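Long-range contact in P450 epoxidase (Sorangium cellulosum, PDB 1Q5D), which belongs to the cytochrome P450 family of haem proteins and holds its haem in a mainly helical fold with a smaller beta-rich region: residues P40-L52 against E314-V326. Sequence-based numbering, arbitrary orientation.
Sequences PIFYWDEGRSWVL and EYCGASIKKGEMV
The W50 indole lies between A318 and I320 on one face and the Y43 ring on the other. A318 CB sits over the six-membered ring, 4.0 Å from its centroid. I320 CG1 covers the five-membered ring in the same way, so both are CH-pi contacts. Y43 CD1 meets the opposite face over its centre. The indole edge is used for a hydrogen bond: W50 NE1 donates to E324 OE1 at 3.0 Å, nearly straight at 165° and in the ring plane. The carboxylate is turned 74° from the indole, and NE1 reaches OE1 from above the carboxylate plane. K321 N donates to E324 OE1 from the opposite face, at 2.8 Å, within the type II turn K321-E324. A water links Y43 OH to E324 OE2.

Beside this, strands 49-52 and 325-329 pair in parallel within the five-stranded mixed sheet of the P450 fold, with W50 N bonded to M325 O at 2.9 Å. With chi1 at -175°, M325 runs out opposite its backbone N, then bends at chi3 to bring CE 3.6 Å from G47 O. I41 CG2 rests against C316 CB and A318 CB. L52 CD1 packs on V326 CG1 at 3.8 Å.

The hairpin 313-320 is thus held against the sheet largely by apolar contacts. Two N-H donors on one oxygen link the K321-E324 turn to the indole and probably stabilise the negative charge of E324.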
ATOM      1  N   PRO A  40       4.016  -3.070 -25.326  1.00 36.97           N
ATOM      2  CA  PRO A  40       3.700  -2.014 -24.356  1.00 36.79           C
ATOM      3  C   PRO A  40       2.326  -2.213 -23.720  1.00 37.14           C
ATOM      4  O   PRO A  40       2.053  -1.615 -22.674  1.00 35.45           O
ATOM      5  CB  PRO A  40       3.646  -0.765 -25.224  1.00 36.48           C
ATOM      6  CG  PRO A  40       3.101  -1.292 -26.548  1.00 36.58           C
ATOM      7  CD  PRO A  40       3.802  -2.617 -26.716  1.00 36.85           C
ATOM      8  N   ILE A  41       1.478  -3.025 -24.349  1.00 37.17           N
ATOM      9  CA  ILE A  41       0.104  -3.210 -23.879  1.00 37.00           C
ATOM     10  C   ILE A  41      -0.458  -4.563 -24.324  1.00 38.02           C
ATOM     11  O   ILE A  41      -0.173  -5.049 -25.423  1.00 37.76           O
ATOM     12  CB  ILE A  41      -0.807  -2.056 -24.366  1.00 37.66           C
ATOM     13  CG1 ILE A  41      -2.143  -2.040 -23.605  1.00 37.43           C
ATOM     14  CG2 ILE A  41      -1.033  -2.143 -25.886  1.00 38.11           C
ATOM     15  CD1 ILE A  41      -3.002  -0.828 -23.888  1.00 37.31           C
ATOM     16  N   PHE A  42      -1.249  -5.180 -23.456  1.00 36.86           N
ATOM     17  CA  PHE A  42      -1.950  -6.394 -23.823  1.00 36.01           C
ATOM     18  C   PHE A  42      -3.248  -6.485 -23.051  1.00 36.39           C
ATOM     19  O   PHE A  42      -3.406  -5.824 -22.010  1.00 34.29           O
ATOM     20  CB  PHE A  42      -1.073  -7.621 -23.583  1.00 36.58           C
ATOM     21  CG  PHE A  42      -0.777  -7.905 -22.132  1.00 36.38           C
ATOM     22  CD1 PHE A  42      -1.654  -8.673 -21.364  1.00 35.65           C
ATOM     23  CD2 PHE A  42       0.397  -7.444 -21.546  1.00 35.94           C
ATOM     24  CE1 PHE A  42      -1.374  -8.958 -20.041  1.00 35.16           C
ATOM     25  CE2 PHE A  42       0.683  -7.729 -20.213  1.00 35.83           C
ATOM     26  CZ  PHE A  42      -0.216  -8.491 -19.459  1.00 35.08           C
ATOM     27  N   TYR A  43      -4.186  -7.281 -23.566  1.00 35.04           N
ATOM     28  CA  TYR A  43      -5.435  -7.498 -22.855  1.00 35.21           C
ATOM     29  C   TYR A  43      -5.319  -8.735 -21.967  1.00 34.12           C
ATOM     30  O   TYR A  43      -4.912  -9.815 -22.418  1.00 33.03           O
ATOM     31  CB  TYR A  43      -6.625  -7.643 -23.812  1.00 36.67           C
ATOM     32  CG  TYR A  43      -7.949  -7.475 -23.115  1.00 37.39           C
ATOM     33  CD1 TYR A  43      -8.510  -6.220 -22.958  1.00 37.84           C
ATOM     34  CD2 TYR A  43      -8.631  -8.573 -22.588  1.00 38.46           C
ATOM     35  CE1 TYR A  43      -9.715  -6.052 -22.309  1.00 39.06           C
ATOM     36  CE2 TYR A  43      -9.843  -8.417 -21.934  1.00 38.45           C
ATOM     37  CZ  TYR A  43     -10.379  -7.150 -21.801  1.00 39.12           C
ATOM     38  OH  TYR A  43     -11.577  -6.961 -21.155  1.00 39.29           O
ATOM     39  N   TRP A  44      -5.674  -8.563 -20.700  1.00 31.96           N
ATOM     40  CA  TRP A  44      -5.580  -9.626 -19.714  1.00 31.00           C
ATOM     41  C   TRP A  44      -6.956 -10.257 -19.585  1.00 30.75           C
ATOM     42  O   TRP A  44      -7.855  -9.663 -19.009  1.00 28.07           O
ATOM     43  CB  TRP A  44      -5.157  -9.050 -18.357  1.00 31.11           C
ATOM     44  CG  TRP A  44      -5.056 -10.068 -17.247  1.00 31.43           C
ATOM     45  CD1 TRP A  44      -4.908 -11.429 -17.369  1.00 32.99           C
ATOM     46  CD2 TRP A  44      -5.083  -9.800 -15.844  1.00 31.91           C
ATOM     47  NE1 TRP A  44      -4.855 -12.019 -16.125  1.00 32.76           N
ATOM     48  CE2 TRP A  44      -4.951 -11.036 -15.172  1.00 32.20           C
ATOM     49  CE3 TRP A  44      -5.191  -8.629 -15.079  1.00 31.10           C
ATOM     50  CZ2 TRP A  44      -4.943 -11.134 -13.784  1.00 32.55           C
ATOM     51  CZ3 TRP A  44      -5.193  -8.729 -13.707  1.00 30.80           C
ATOM     52  CH2 TRP A  44      -5.048  -9.973 -13.069  1.00 31.92           C
ATOM     53  N   ASP A  45      -7.112 -11.458 -20.137  1.00 31.72           N
ATOM     54  CA  ASP A  45      -8.410 -12.116 -20.185  1.00 33.27           C
ATOM     55  C   ASP A  45      -9.110 -12.200 -18.825  1.00 32.43           C
ATOM     56  O   ASP A  45     -10.207 -11.671 -18.657  1.00 33.09           O
ATOM     57  CB  ASP A  45      -8.302 -13.506 -20.862  1.00 35.79           C
ATOM     58  CG  ASP A  45      -7.305 -14.442 -20.165  1.00 38.39           C
ATOM     59  OD1 ASP A  45      -7.298 -15.652 -20.505  1.00 40.51           O
ATOM     60  OD2 ASP A  45      -6.499 -14.090 -19.264  1.00 39.94           O
ATOM     61  N   GLU A  46      -8.480 -12.843 -17.849  1.00 32.23           N
ATOM     62  CA  GLU A  46      -9.144 -13.047 -16.561  1.00 32.30           C
ATOM     63  C   GLU A  46      -9.329 -11.741 -15.798  1.00 33.26           C
ATOM     64  O   GLU A  46     -10.293 -11.580 -15.039  1.00 32.33           O
ATOM     65  CB  GLU A  46      -8.391 -14.058 -15.709  1.00 33.57           C
ATOM     66  CG  GLU A  46      -9.046 -14.298 -14.356  1.00 33.70           C
ATOM     67  CD  GLU A  46      -8.395 -15.416 -13.582  1.00 34.16           C
ATOM     68  OE1 GLU A  46      -7.312 -15.879 -14.005  1.00 34.09           O
ATOM     69  OE2 GLU A  46      -8.959 -15.818 -12.523  1.00 34.99           O
ATOM     70  N   GLY A  47      -8.417 -10.800 -16.009  1.00 32.71           N
ATOM     71  CA  GLY A  47      -8.528  -9.506 -15.371  1.00 33.90           C
ATOM     72  C   GLY A  47      -9.536  -8.614 -16.067  1.00 34.60           C
ATOM     73  O   GLY A  47      -9.927  -7.588 -15.532  1.00 33.36           O
ATOM     74  N   ARG A  48      -9.955  -9.000 -17.273  1.00 34.36           N
ATOM     75  CA  ARG A  48     -10.886  -8.182 -18.052  1.00 35.36           C
ATOM     76  C   ARG A  48     -10.399  -6.743 -18.180  1.00 34.62           C
ATOM     77  O   ARG A  48     -11.164  -5.800 -17.980  1.00 34.52           O
ATOM     78  CB  ARG A  48     -12.292  -8.166 -17.437  1.00 37.68           C
ATOM     79  CG  ARG A  48     -12.986  -9.521 -17.297  1.00 40.43           C
ATOM     80  CD  ARG A  48     -13.762  -9.660 -15.992  1.00 41.71           C
ATOM     81  NE  ARG A  48     -14.907  -8.761 -15.939  1.00 42.60           N
ATOM     82  CZ  ARG A  48     -15.434  -8.263 -14.827  1.00 43.12           C
ATOM     83  NH1 ARG A  48     -14.926  -8.545 -13.638  1.00 44.19           N
ATOM     84  NH2 ARG A  48     -16.481  -7.468 -14.906  1.00 44.17           N
ATOM     85  N   SER A  49      -9.128  -6.558 -18.497  1.00 33.93           N
ATOM     86  CA  SER A  49      -8.627  -5.197 -18.638  1.00 34.23           C
ATOM     87  C   SER A  49      -7.335  -5.173 -19.430  1.00 32.66           C
ATOM     88  O   SER A  49      -6.663  -6.187 -19.560  1.00 31.57           O
ATOM     89  CB  SER A  49      -8.396  -4.570 -17.261  1.00 35.97           C
ATOM     90  OG  SER A  49      -7.270  -5.150 -16.648  1.00 38.85           O
ATOM     91  N   TRP A  50      -7.006  -4.007 -19.971  1.00 32.43           N
ATOM     92  CA  TRP A  50      -5.720  -3.804 -20.618  1.00 31.93           C
ATOM     93  C   TRP A  50      -4.616  -3.679 -19.571  1.00 31.21           C
ATOM     94  O   TRP A  50      -4.890  -3.263 -18.445  1.00 28.84           O
ATOM     95  CB  TRP A  50      -5.783  -2.533 -21.447  1.00 33.20           C
ATOM     96  CG  TRP A  50      -6.745  -2.630 -22.586  1.00 34.00           C
ATOM     97  CD1 TRP A  50      -8.026  -2.137 -22.637  1.00 34.04           C
ATOM     98  CD2 TRP A  50      -6.505  -3.261 -23.844  1.00 34.12           C
ATOM     99  NE1 TRP A  50      -8.587  -2.419 -23.860  1.00 34.36           N
ATOM    100  CE2 TRP A  50      -7.676  -3.115 -24.616  1.00 34.64           C
ATOM    101  CE3 TRP A  50      -5.406  -3.924 -24.410  1.00 34.71           C
ATOM    102  CZ2 TRP A  50      -7.779  -3.602 -25.923  1.00 34.85           C
ATOM    103  CZ3 TRP A  50      -5.522  -4.428 -25.708  1.00 35.30           C
ATOM    104  CH2 TRP A  50      -6.697  -4.253 -26.445  1.00 35.15           C
ATOM    105  N   VAL A  51      -3.379  -4.002 -19.956  1.00 29.93           N
ATOM    106  CA  VAL A  51      -2.223  -3.974 -19.050  1.00 31.31           C
ATOM    107  C   VAL A  51      -1.085  -3.210 -19.721  1.00 32.64           C
ATOM    108  O   VAL A  51      -0.647  -3.574 -20.825  1.00 33.01           O
ATOM    109  CB  VAL A  51      -1.736  -5.393 -18.706  1.00 30.41           C
ATOM    110  CG1 VAL A  51      -0.456  -5.358 -17.873  1.00 30.05           C
ATOM    111  CG2 VAL A  51      -2.822  -6.175 -17.950  1.00 30.87           C
ATOM    112  N   LEU A  52      -0.605  -2.155 -19.066  1.00 32.93           N
ATOM    113  CA  LEU A  52       0.531  -1.389 -19.584  1.00 33.19           C
ATOM    114  C   LEU A  52       1.821  -1.800 -18.887  1.00 33.76           C
ATOM    115  O   LEU A  52       1.900  -1.798 -17.644  1.00 34.15           O
ATOM    116  CB  LEU A  52       0.275   0.112 -19.436  1.00 33.87           C
ATOM    117  CG  LEU A  52      -0.827   0.664 -20.342  1.00 34.37           C
ATOM    118  CD1 LEU A  52      -1.320   2.009 -19.845  1.00 34.51           C
ATOM    119  CD2 LEU A  52      -0.314   0.771 -21.777  1.00 35.28           C
ATOM    120  N   GLU A 314      -7.195   5.378 -28.867  1.00 52.31           N
ATOM    121  CA  GLU A 314      -6.116   4.484 -29.275  1.00 52.44           C
ATOM    122  C   GLU A 314      -4.905   4.747 -28.391  1.00 51.82           C
ATOM    123  O   GLU A 314      -4.536   5.902 -28.163  1.00 52.51           O
ATOM    124  CB  GLU A 314      -5.748   4.701 -30.751  1.00 53.03           C
ATOM    125  CG  GLU A 314      -6.172   3.564 -31.677  1.00 54.11           C
ATOM    126  CD  GLU A 314      -7.676   3.529 -31.904  1.00 54.42           C
ATOM    127  OE1 GLU A 314      -8.195   2.481 -32.333  1.00 54.86           O
ATOM    128  OE2 GLU A 314      -8.345   4.551 -31.653  1.00 54.75           O
ATOM    129  N   TYR A 315      -4.286   3.682 -27.893  1.00 50.50           N
ATOM    130  CA  TYR A 315      -3.169   3.821 -26.962  1.00 48.86           C
ATOM    131  C   TYR A 315      -2.160   2.690 -27.135  1.00 48.83           C
ATOM    132  O   TYR A 315      -2.485   1.513 -26.928  1.00 48.04           O
ATOM    133  CB  TYR A 315      -3.686   3.877 -25.512  1.00 47.61           C
ATOM    134  CG  TYR A 315      -2.811   4.670 -24.563  1.00 46.91           C
ATOM    135  CD1 TYR A 315      -3.084   6.006 -24.283  1.00 46.96           C
ATOM    136  CD2 TYR A 315      -1.703   4.088 -23.951  1.00 46.42           C
ATOM    137  CE1 TYR A 315      -2.272   6.741 -23.423  1.00 46.58           C
ATOM    138  CE2 TYR A 315      -0.891   4.810 -23.088  1.00 46.03           C
ATOM    139  CZ  TYR A 315      -1.182   6.133 -22.825  1.00 46.45           C
ATOM    140  OH  TYR A 315      -0.381   6.859 -21.968  1.00 46.89           O
ATOM    141  N   CYS A 316      -0.935   3.051 -27.513  1.00 49.03           N
ATOM    142  CA  CYS A 316       0.144   2.081 -27.685  1.00 49.89           C
ATOM    143  C   CYS A 316      -0.218   1.008 -28.722  1.00 50.34           C
ATOM    144  O   CYS A 316       0.276  -0.117 -28.664  1.00 49.25           O
ATOM    145  CB  CYS A 316       0.506   1.429 -26.344  1.00 50.01           C
ATOM    146  SG  CYS A 316       1.282   2.530 -25.122  1.00 51.14           S
ATOM    147  N   GLY A 317      -1.094   1.364 -29.658  1.00 51.54           N
ATOM    148  CA  GLY A 317      -1.480   0.462 -30.731  1.00 52.48           C
ATOM    149  C   GLY A 317      -2.706  -0.372 -30.404  1.00 53.38           C
ATOM    150  O   GLY A 317      -3.015  -1.337 -31.107  1.00 53.93           O
ATOM    151  N   ALA A 318      -3.408  -0.005 -29.336  1.00 52.99           N
ATOM    152  CA  ALA A 318      -4.625  -0.710 -28.953  1.00 52.69           C
ATOM    153  C   ALA A 318      -5.846   0.190 -29.054  1.00 52.06           C
ATOM    154  O   ALA A 318      -5.773   1.391 -28.784  1.00 52.35           O
ATOM    155  CB  ALA A 318      -4.498  -1.273 -27.544  1.00 52.63           C
ATOM    156  N   SER A 319      -6.970  -0.405 -29.432  1.00 51.23           N
ATOM    157  CA  SER A 319      -8.226   0.323 -29.517  1.00 51.05           C
ATOM    158  C   SER A 319      -9.012   0.137 -28.233  1.00 50.36           C
ATOM    159  O   SER A 319      -9.765  -0.832 -28.084  1.00 50.36           O
ATOM    160  CB  SER A 319      -9.044  -0.168 -30.712  1.00 51.42           C
ATOM    161  OG  SER A 319      -8.314   0.022 -31.912  1.00 52.06           O
ATOM    162  N   ILE A 320      -8.827   1.068 -27.305  1.00 49.01           N
ATOM    163  CA  ILE A 320      -9.461   0.981 -25.998  1.00 48.06           C
ATOM    164  C   ILE A 320     -10.820   1.656 -26.017  1.00 47.70           C
ATOM    165  O   ILE A 320     -10.952   2.800 -26.451  1.00 46.99           O
ATOM    166  CB  ILE A 320      -8.546   1.614 -24.915  1.00 47.54           C
ATOM    167  CG1 ILE A 320      -7.168   0.948 -24.942  1.00 47.34           C
ATOM    168  CG2 ILE A 320      -9.188   1.497 -23.539  1.00 47.69           C
ATOM    169  CD1 ILE A 320      -6.136   1.586 -24.028  1.00 47.58           C
ATOM    170  N   LYS A 321     -11.833   0.951 -25.529  1.00 47.24           N
ATOM    171  CA  LYS A 321     -13.183   1.490 -25.527  1.00 47.98           C
ATOM    172  C   LYS A 321     -13.557   2.172 -24.209  1.00 47.91           C
ATOM    173  O   LYS A 321     -12.981   1.888 -23.155  1.00 48.14           O
ATOM    174  CB  LYS A 321     -14.201   0.401 -25.889  1.00 48.71           C
ATOM    175  CG  LYS A 321     -13.884  -0.354 -27.181  1.00 50.09           C
ATOM    176  CD  LYS A 321     -13.729   0.589 -28.382  1.00 51.09           C
ATOM    177  CE  LYS A 321     -13.530  -0.192 -29.686  1.00 51.69           C
ATOM    178  NZ  LYS A 321     -12.733   0.571 -30.693  1.00 52.22           N
ATOM    179  N   LYS A 322     -14.529   3.074 -24.284  1.00 47.13           N
ATOM    180  CA  LYS A 322     -15.038   3.771 -23.108  1.00 46.69           C
ATOM    181  C   LYS A 322     -15.450   2.809 -22.000  1.00 45.25           C
ATOM    182  O   LYS A 322     -16.166   1.847 -22.247  1.00 45.28           O
ATOM    183  CB  LYS A 322     -16.235   4.636 -23.497  1.00 47.19           C
ATOM    184  CG  LYS A 322     -16.881   5.355 -22.334  1.00 48.47           C
ATOM    185  CD  LYS A 322     -17.884   6.379 -22.818  1.00 49.27           C
ATOM    186  CE  LYS A 322     -18.739   6.868 -21.662  1.00 50.12           C
ATOM    187  NZ  LYS A 322     -17.961   7.786 -20.802  1.00 51.48           N
ATOM    188  N   GLY A 323     -14.993   3.081 -20.777  1.00 44.32           N
ATOM    189  CA  GLY A 323     -15.381   2.290 -19.621  1.00 42.45           C
ATOM    190  C   GLY A 323     -14.574   1.021 -19.399  1.00 40.80           C
ATOM    191  O   GLY A 323     -14.846   0.269 -18.456  1.00 41.66           O
ATOM    192  N   GLU A 324     -13.585   0.781 -20.256  1.00 39.16           N
ATOM    193  CA  GLU A 324     -12.700  -0.366 -20.115  1.00 37.50           C
ATOM    194  C   GLU A 324     -11.603  -0.092 -19.083  1.00 36.32           C
ATOM    195  O   GLU A 324     -11.063   1.010 -19.006  1.00 36.78           O
ATOM    196  CB  GLU A 324     -12.060  -0.741 -21.458  1.00 38.48           C
ATOM    197  CG  GLU A 324     -13.019  -1.372 -22.467  1.00 39.79           C
ATOM    198  CD  GLU A 324     -12.300  -2.117 -23.588  1.00 40.54           C
ATOM    199  OE1 GLU A 324     -11.391  -1.535 -24.230  1.00 40.38           O
ATOM    200  OE2 GLU A 324     -12.635  -3.298 -23.823  1.00 41.49           O
ATOM    201  N   MET A 325     -11.273  -1.115 -18.307  1.00 35.19           N
ATOM    202  CA  MET A 325     -10.275  -1.005 -17.256  1.00 34.10           C
ATOM    203  C   MET A 325      -8.854  -1.118 -17.812  1.00 32.91           C
ATOM    204  O   MET A 325      -8.580  -1.850 -18.777  1.00 32.72           O
ATOM    205  CB  MET A 325     -10.527  -2.068 -16.161  1.00 34.37           C
ATOM    206  CG  MET A 325      -9.598  -1.949 -14.949  1.00 35.21           C
ATOM    207  SD  MET A 325     -10.241  -2.787 -13.470  1.00 35.40           S
ATOM    208  CE  MET A 325      -9.942  -4.423 -13.917  1.00 34.66           C
ATOM    209  N   VAL A 326      -7.942  -0.374 -17.203  1.00 31.26           N
ATOM    210  CA  VAL A 326      -6.543  -0.481 -17.561  1.00 30.95           C
ATOM    211  C   VAL A 326      -5.691  -0.659 -16.310  1.00 30.20           C
ATOM    212  O   VAL A 326      -5.792   0.139 -15.374  1.00 29.29           O
ATOM    213  CB  VAL A 326      -6.068   0.791 -18.309  1.00 31.81           C
ATOM    214  CG1 VAL A 326      -4.676   0.589 -18.838  1.00 31.06           C
ATOM    215  CG2 VAL A 326      -7.053   1.158 -19.447  1.00 33.01           C
TER
HETATM  216  O   HOH W   1     -12.951  -4.813 -21.478  1.00 57.15           O
HETATM  217  O   HOH W   2     -12.802  -3.704 -18.195  1.00 36.04           O